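Leucyl aminopeptidase (Trypanosoma brucei brucei, PDB 5NSM) probably removes amino-terminal residues such as leucine from peptides, as a two-metal aminopeptidase of the M17 family. Local coordinates at residues A317-G322 and C337-A342; T370-R375 and M460-E465. One frame throughout, in Å; residues are numbered along the deposited sequence.

Contact 1: residues A317-G322 and C337-A342; sequences AAVFCG and CTLCLA
F320, on helix 314-328, brings its CA to 6.7 Å from the CA of C337, on strand 334-344, the nearest pairing of the two backbones. The axes of segments 317-322 and 337-342 run nearly antiparallel, at 154°, and approach to 8.5 Å, a spacing for side-chain packing rather than backbone bonding. This is the return half of a beta-alpha-beta crossover in the catalytic domain: strand 283-291 leads to the helix, and the chain comes back as strand 334-344, parallel to the first strand and paired with it. The helix therefore lies on one side of the sheet, and V319, F320, C337 and L339 fill the interface.

C337 is small enough to sit beneath the helix where the backbones are nearest. Its sulfur stands anti to the backbone N (chi1 177°), which carries SG up against the helix turn, 3.6 Å from V319 O. The carbon CG1 of V319 is modelled only 3.1 Å from that SG; this is too short for comfort, and with V319 in an eclipsed side-chain conformation its exact placement is doubtful. L339 supplies the reach that cysteine lacks. Its branch lets CD2 rest against both V319 and F320, while its other methyl meets the F320 ring at a slant. The side chains of V319 and L339 lie alongside, pointing opposite ways, apolar flank against flank. Helix 222-236 continues the apolar layer, with F225 against L339 and A229 against F320, and L286 of the adjoining strand 283-291 touches V319. T338 points away to the far side of the sheet, where its hydroxyl bonds T271. L339 CD2 lies 4.0 Å from V319 CG1 and 4.1 Å from F320 CB.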
loop_
_atom_site.group_PDB
_atom_site.type_symbol
_atom_site.label_atom_id
_atom_site.label_comp_id
_atom_site.label_asym_id
_atom_site.label_seq_id
_atom_site.Cartn_x
_atom_site.Cartn_y
_atom_site.Cartn_z
ATOM N N ALA A 317 5.865 6.408 -33.279
ATOM C CA ALA A 317 5.664 7.719 -33.889
ATOM C C ALA A 317 7.020 8.323 -34.327
ATOM O O ALA A 317 7.135 8.890 -35.410
ATOM C CB ALA A 317 4.937 8.667 -32.956
ATOM N N ALA A 318 8.001 8.236 -33.449
ATOM C CA ALA A 318 9.327 8.858 -33.652
ATOM C C ALA A 318 10.050 8.297 -34.881
ATOM O O ALA A 318 10.551 9.001 -35.745
ATOM C CB ALA A 318 10.209 8.655 -32.437
ATOM N N VAL A 319 10.048 7.000 -34.913
ATOM C CA VAL A 319 10.621 6.209 -35.966
ATOM C C VAL A 319 9.832 6.408 -37.300
ATOM O O VAL A 319 10.400 6.530 -38.387
ATOM C CB VAL A 319 10.678 4.760 -35.448
ATOM C CG1 VAL A 319 10.023 3.753 -36.354
ATOM C CG2 VAL A 319 12.087 4.397 -35.065
ATOM N N PHE A 320 8.513 6.450 -37.199
ATOM C CA PHE A 320 7.662 6.686 -38.375
ATOM C C PHE A 320 7.948 8.049 -39.007
ATOM O O PHE A 320 8.060 8.171 -40.220
ATOM C CB PHE A 320 6.186 6.585 -38.016
ATOM C CG PHE A 320 5.249 6.889 -39.161
ATOM C CD1 PHE A 320 5.255 6.111 -40.292
ATOM C CD2 PHE A 320 4.325 7.917 -39.061
ATOM C CE1 PHE A 320 4.381 6.363 -41.333
ATOM C CE2 PHE A 320 3.451 8.183 -40.096
ATOM C CZ PHE A 320 3.479 7.406 -41.236
ATOM N N CYS A 321 8.014 9.068 -38.175
ATOM C CA CYS A 321 8.165 10.461 -38.658
ATOM C C CYS A 321 9.594 10.747 -39.082
ATOM O O CYS A 321 9.837 11.579 -39.934
ATOM C CB CYS A 321 7.696 11.463 -37.618
ATOM S SG CYS A 321 5.926 11.341 -37.237
ATOM N N GLY A 322 10.541 10.070 -38.477
ATOM C CA GLY A 322 11.951 10.130 -38.925
ATOM C C GLY A 322 12.089 9.552 -40.324
ATOM O O GLY A 322 12.789 10.086 -41.187
ATOM N N CYS A 337 11.387 0.564 -41.728
ATOM C CA CYS A 337 10.743 1.130 -40.528
ATOM C C CYS A 337 9.626 0.177 -40.132
ATOM O O CYS A 337 8.579 0.121 -40.778
ATOM C CB CYS A 337 10.198 2.534 -40.757
ATOM S SG CYS A 337 9.327 3.209 -39.332
ATOM N N THR A 338 9.872 -0.560 -39.061
ATOM C CA THR A 338 8.927 -1.557 -38.572
ATOM C C THR A 338 8.183 -1.031 -37.327
ATOM O O THR A 338 8.780 -0.709 -36.314
ATOM C CB THR A 338 9.629 -2.877 -38.306
ATOM O OG1 THR A 338 10.101 -3.404 -39.547
ATOM C CG2 THR A 338 8.685 -3.883 -37.696
ATOM N N LEU A 339 6.878 -0.911 -37.457
ATOM C CA LEU A 339 6.028 -0.435 -36.392
ATOM C C LEU A 339 5.417 -1.634 -35.711
ATOM O O LEU A 339 4.676 -2.399 -36.321
ATOM C CB LEU A 339 4.911 0.487 -36.909
ATOM C CG LEU A 339 5.359 1.647 -37.777
ATOM C CD1 LEU A 339 4.132 2.402 -38.270
ATOM C CD2 LEU A 339 6.284 2.591 -37.027
ATOM N N CYS A 340 5.693 -1.752 -34.425
ATOM C CA CYS A 340 5.150 -2.859 -33.610
ATOM C C CYS A 340 3.879 -2.407 -32.900
ATOM O O CYS A 340 3.937 -1.830 -31.813
ATOM C CB CYS A 340 6.181 -3.319 -32.597
ATOM S SG CYS A 340 7.752 -3.732 -33.364
ATOM N N LEU A 341 2.752 -2.620 -33.562
ATOM C CA LEU A 341 1.458 -1.988 -33.145
ATOM C C LEU A 341 0.565 -2.957 -32.423
ATOM O O LEU A 341 0.204 -3.995 -32.936
ATOM C CB LEU A 341 0.684 -1.417 -34.338
ATOM C CG LEU A 341 1.401 -0.352 -35.168
ATOM C CD1 LEU A 341 0.548 0.030 -36.373
ATOM C CD2 LEU A 341 1.698 0.891 -34.335
ATOM N N ALA A 342 0.243 -2.581 -31.204
ATOM C CA ALA A 342 -0.662 -3.377 -30.381
ATOM C C ALA A 342 -1.244 -2.534 -29.270
ATOM O O ALA A 342 -0.656 -1.546 -28.849
ATOM C CB ALA A 342 0.063 -4.596 -29.802
#

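Contact 2: residues T370-R375 and M460-E465. With MN (manganese (II) ion), chain N; MN (manganese (II) ion), chain O; BCT (bicarbonate ion), chain M.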
loop_
_atom_site.group_PDB
_atom_site.type_symbol
_atom_site.label_atom_id
_atom_site.label_comp_id
_atom_site.label_asym_id
_atom_site.label_seq_id
_atom_site.Cartn_x
_atom_site.Cartn_y
_atom_site.Cartn_z
ATOM N N THR A 370 2.939 -9.097 -17.501
ATOM C CA THR A 370 2.353 -8.687 -18.784
ATOM C C THR A 370 2.534 -7.211 -19.101
ATOM O O THR A 370 2.306 -6.791 -20.217
ATOM C CB THR A 370 0.845 -8.965 -18.847
ATOM O OG1 THR A 370 0.160 -8.287 -17.784
ATOM C CG2 THR A 370 0.584 -10.449 -18.766
ATOM N N ASP A 371 2.902 -6.439 -18.094
ATOM C CA ASP A 371 3.106 -4.983 -18.224
ATOM C C ASP A 371 4.504 -4.594 -18.729
ATOM O O ASP A 371 4.743 -3.413 -19.066
ATOM C CB ASP A 371 2.844 -4.237 -16.934
ATOM C CG ASP A 371 2.686 -2.752 -17.155
ATOM O OD1 ASP A 371 2.620 -2.267 -18.345
ATOM O OD2 ASP A 371 2.596 -2.059 -16.138
ATOM N N ALA A 372 5.349 -5.609 -18.809
ATOM C CA ALA A 372 6.633 -5.590 -19.554
ATOM C C ALA A 372 6.430 -6.162 -20.973
ATOM O O ALA A 372 7.081 -7.094 -21.415
ATOM C CB ALA A 372 7.693 -6.378 -18.817
ATOM N N GLU A 373 5.523 -5.517 -21.667
ATOM C CA GLU A 373 5.032 -5.917 -23.013
ATOM C C GLU A 373 5.903 -5.383 -24.173
ATOM O O GLU A 373 5.942 -5.938 -25.233
ATOM C CB GLU A 373 3.593 -5.420 -23.189
ATOM C CG GLU A 373 3.387 -3.959 -23.600
ATOM C CD GLU A 373 3.749 -2.868 -22.581
ATOM O OE1 GLU A 373 4.030 -1.702 -23.061
ATOM O OE2 GLU A 373 3.642 -3.106 -21.327
ATOM N N GLY A 374 6.533 -4.247 -23.932
ATOM C CA GLY A 374 7.248 -3.513 -24.960
ATOM C C GLY A 374 8.450 -4.265 -25.477
ATOM O O GLY A 374 8.665 -4.385 -26.680
ATOM N N ARG A 375 9.209 -4.834 -24.553
ATOM C CA ARG A 375 10.391 -5.624 -24.923
ATOM C C ARG A 375 9.988 -6.828 -25.762
ATOM O O ARG A 375 10.721 -7.269 -26.634
ATOM C CB ARG A 375 11.197 -6.039 -23.703
ATOM C CG ARG A 375 10.505 -7.011 -22.776
ATOM C CD ARG A 375 11.182 -7.058 -21.424
ATOM N NE ARG A 375 11.112 -5.779 -20.704
ATOM C CZ ARG A 375 11.577 -5.548 -19.494
ATOM N NH1 ARG A 375 12.151 -6.518 -18.808
ATOM N NH2 ARG A 375 11.485 -4.334 -18.970
ATOM N N MET A 460 13.992 -17.896 -21.546
ATOM C CA MET A 460 14.117 -16.672 -20.737
ATOM C C MET A 460 12.765 -16.220 -20.172
ATOM O O MET A 460 11.724 -16.629 -20.636
ATOM C CB MET A 460 14.747 -15.546 -21.574
ATOM C CG MET A 460 13.829 -15.016 -22.660
ATOM S SD MET A 460 14.643 -13.872 -23.803
ATOM C CE MET A 460 15.631 -15.052 -24.722
ATOM N N THR A 461 12.834 -15.370 -19.172
ATOM C CA THR A 461 11.679 -14.624 -18.723
ATOM C C THR A 461 11.644 -13.287 -19.455
ATOM O O THR A 461 12.575 -12.953 -20.150
ATOM C CB THR A 461 11.703 -14.345 -17.204
ATOM O OG1 THR A 461 12.773 -13.456 -16.890
ATOM C CG2 THR A 461 11.847 -15.654 -16.385
ATOM N N ASN A 462 10.569 -12.531 -19.244
ATOM C CA ASN A 462 10.465 -11.148 -19.713
ATOM C C ASN A 462 10.676 -10.052 -18.647
ATOM O O ASN A 462 10.389 -8.886 -18.877
ATOM C CB ASN A 462 9.124 -10.894 -20.399
ATOM C CG ASN A 462 7.989 -10.640 -19.423
ATOM O OD1 ASN A 462 7.894 -11.269 -18.375
ATOM N ND2 ASN A 462 7.109 -9.718 -19.781
ATOM N N LEU A 463 11.134 -10.438 -17.486
ATOM C CA LEU A 463 11.270 -9.494 -16.361
ATOM C C LEU A 463 12.471 -9.860 -15.524
ATOM O O LEU A 463 12.690 -11.000 -15.207
ATOM C CB LEU A 463 10.003 -9.446 -15.487
ATOM C CG LEU A 463 9.882 -8.249 -14.551
ATOM C CD1 LEU A 463 9.359 -7.020 -15.282
ATOM C CD2 LEU A 463 8.958 -8.562 -13.369
ATOM N N MET A 464 13.207 -8.844 -15.145
ATOM C CA MET A 464 14.344 -9.012 -14.257
ATOM C C MET A 464 13.880 -9.539 -12.897
ATOM O O MET A 464 12.878 -9.144 -12.345
ATOM C CB MET A 464 15.266 -7.766 -14.113
ATOM C CG MET A 464 14.613 -6.425 -14.236
ATOM S SD MET A 464 15.627 -5.035 -14.751
ATOM C CE MET A 464 14.879 -4.795 -16.383
ATOM N N GLU A 465 14.630 -10.507 -12.422
ATOM C CA GLU A 465 14.458 -11.063 -11.085
ATOM C C GLU A 465 14.658 -9.999 -10.004
ATOM O O GLU A 465 13.927 -9.917 -9.041
ATOM C CB GLU A 465 15.454 -12.225 -10.932
ATOM C CG GLU A 465 15.834 -12.599 -9.522
ATOM C CD GLU A 465 15.126 -13.832 -9.061
ATOM O OE1 GLU A 465 15.778 -14.908 -9.087
ATOM O OE2 GLU A 465 13.927 -13.734 -8.692
HETATM MN MN MN N . 3.820 -1.884 -19.840
HETATM MN MN MN O . 4.476 -0.118 -22.283
HETATM C C BCT M . 8.478 -3.178 -21.288
HETATM O O1 BCT M . 7.433 -2.770 -21.887
HETATM O O2 BCT M . 9.216 -4.055 -21.747
HETATM O O3 BCT M . 8.845 -2.685 -20.122
HETATM O O HOH W 1 5.045 1.487 -21.141
#
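A372 and R375 meet N462, L463 and M464 in a buried contact between the manganese-binding turn, with the first residues of its helix 374-387, and the loop that follows strand 460-461. The one clear hydrogen bond across it goes from N462 ND2 to A372 O, at 3.1 Å; the donor lies above the carbonyl plane, and the N-H...O angle of 138° shows a bent bond. Asparagine suits this place because its amide works at both ends: OD1 accepts a bond from the backbone N of I368, so one side chain braces the approach to the turn twice. The small methyl of A372 touches L463 CD1 at 4.0 Å and also lies over the rim of one face of the R375 guanidinium.

Segment 370-375 belongs to the NTDAEGR signature of the M17 aminopeptidases. D371 grips one manganese through both its backbone O and OD1, and E373 bridges the pair, with OE2 1.9 Å from that ion and OE1 on the other; K289, D294 and D312 complete the site. R375 bends at chi3 (64°), turning the NE/NH2 edge of its guanidinium toward the bicarbonate: NE bonds O2 at 2.8 Å, the backbone N bonds the same oxygen, and NH2 adds a weak bond to O3. G374 N holds O1, where lack of a side chain matters, since a CB would clash with that oxygen. In relatives, a bicarbonate held this way is thought to act as general base. R375 NH1 points away from the anion, 3.0 Å from N462 O, with M464 CE 4.0 Å from it across the guanidinium plane.

From the N terminus, the chain passes the macro-type domain and enters the catalytic domain, where strand 283-291 and its continuation bring K289 and D294 to the metals, and D312 follows just before helix 314-328. Contact 1 then closes a short loop of 14 intervening residues, fixing that helix to strand 334-344 of the central sheet. Contact 2 opens only later and spans 84 residues, joining the metal-binding turn to the segment after strand 460-461. The two loops lie in series, neither nested nor crossed. Their centres are 21 Å apart: contact 1 belongs to the core scaffold, contact 2 to the wall of the active site.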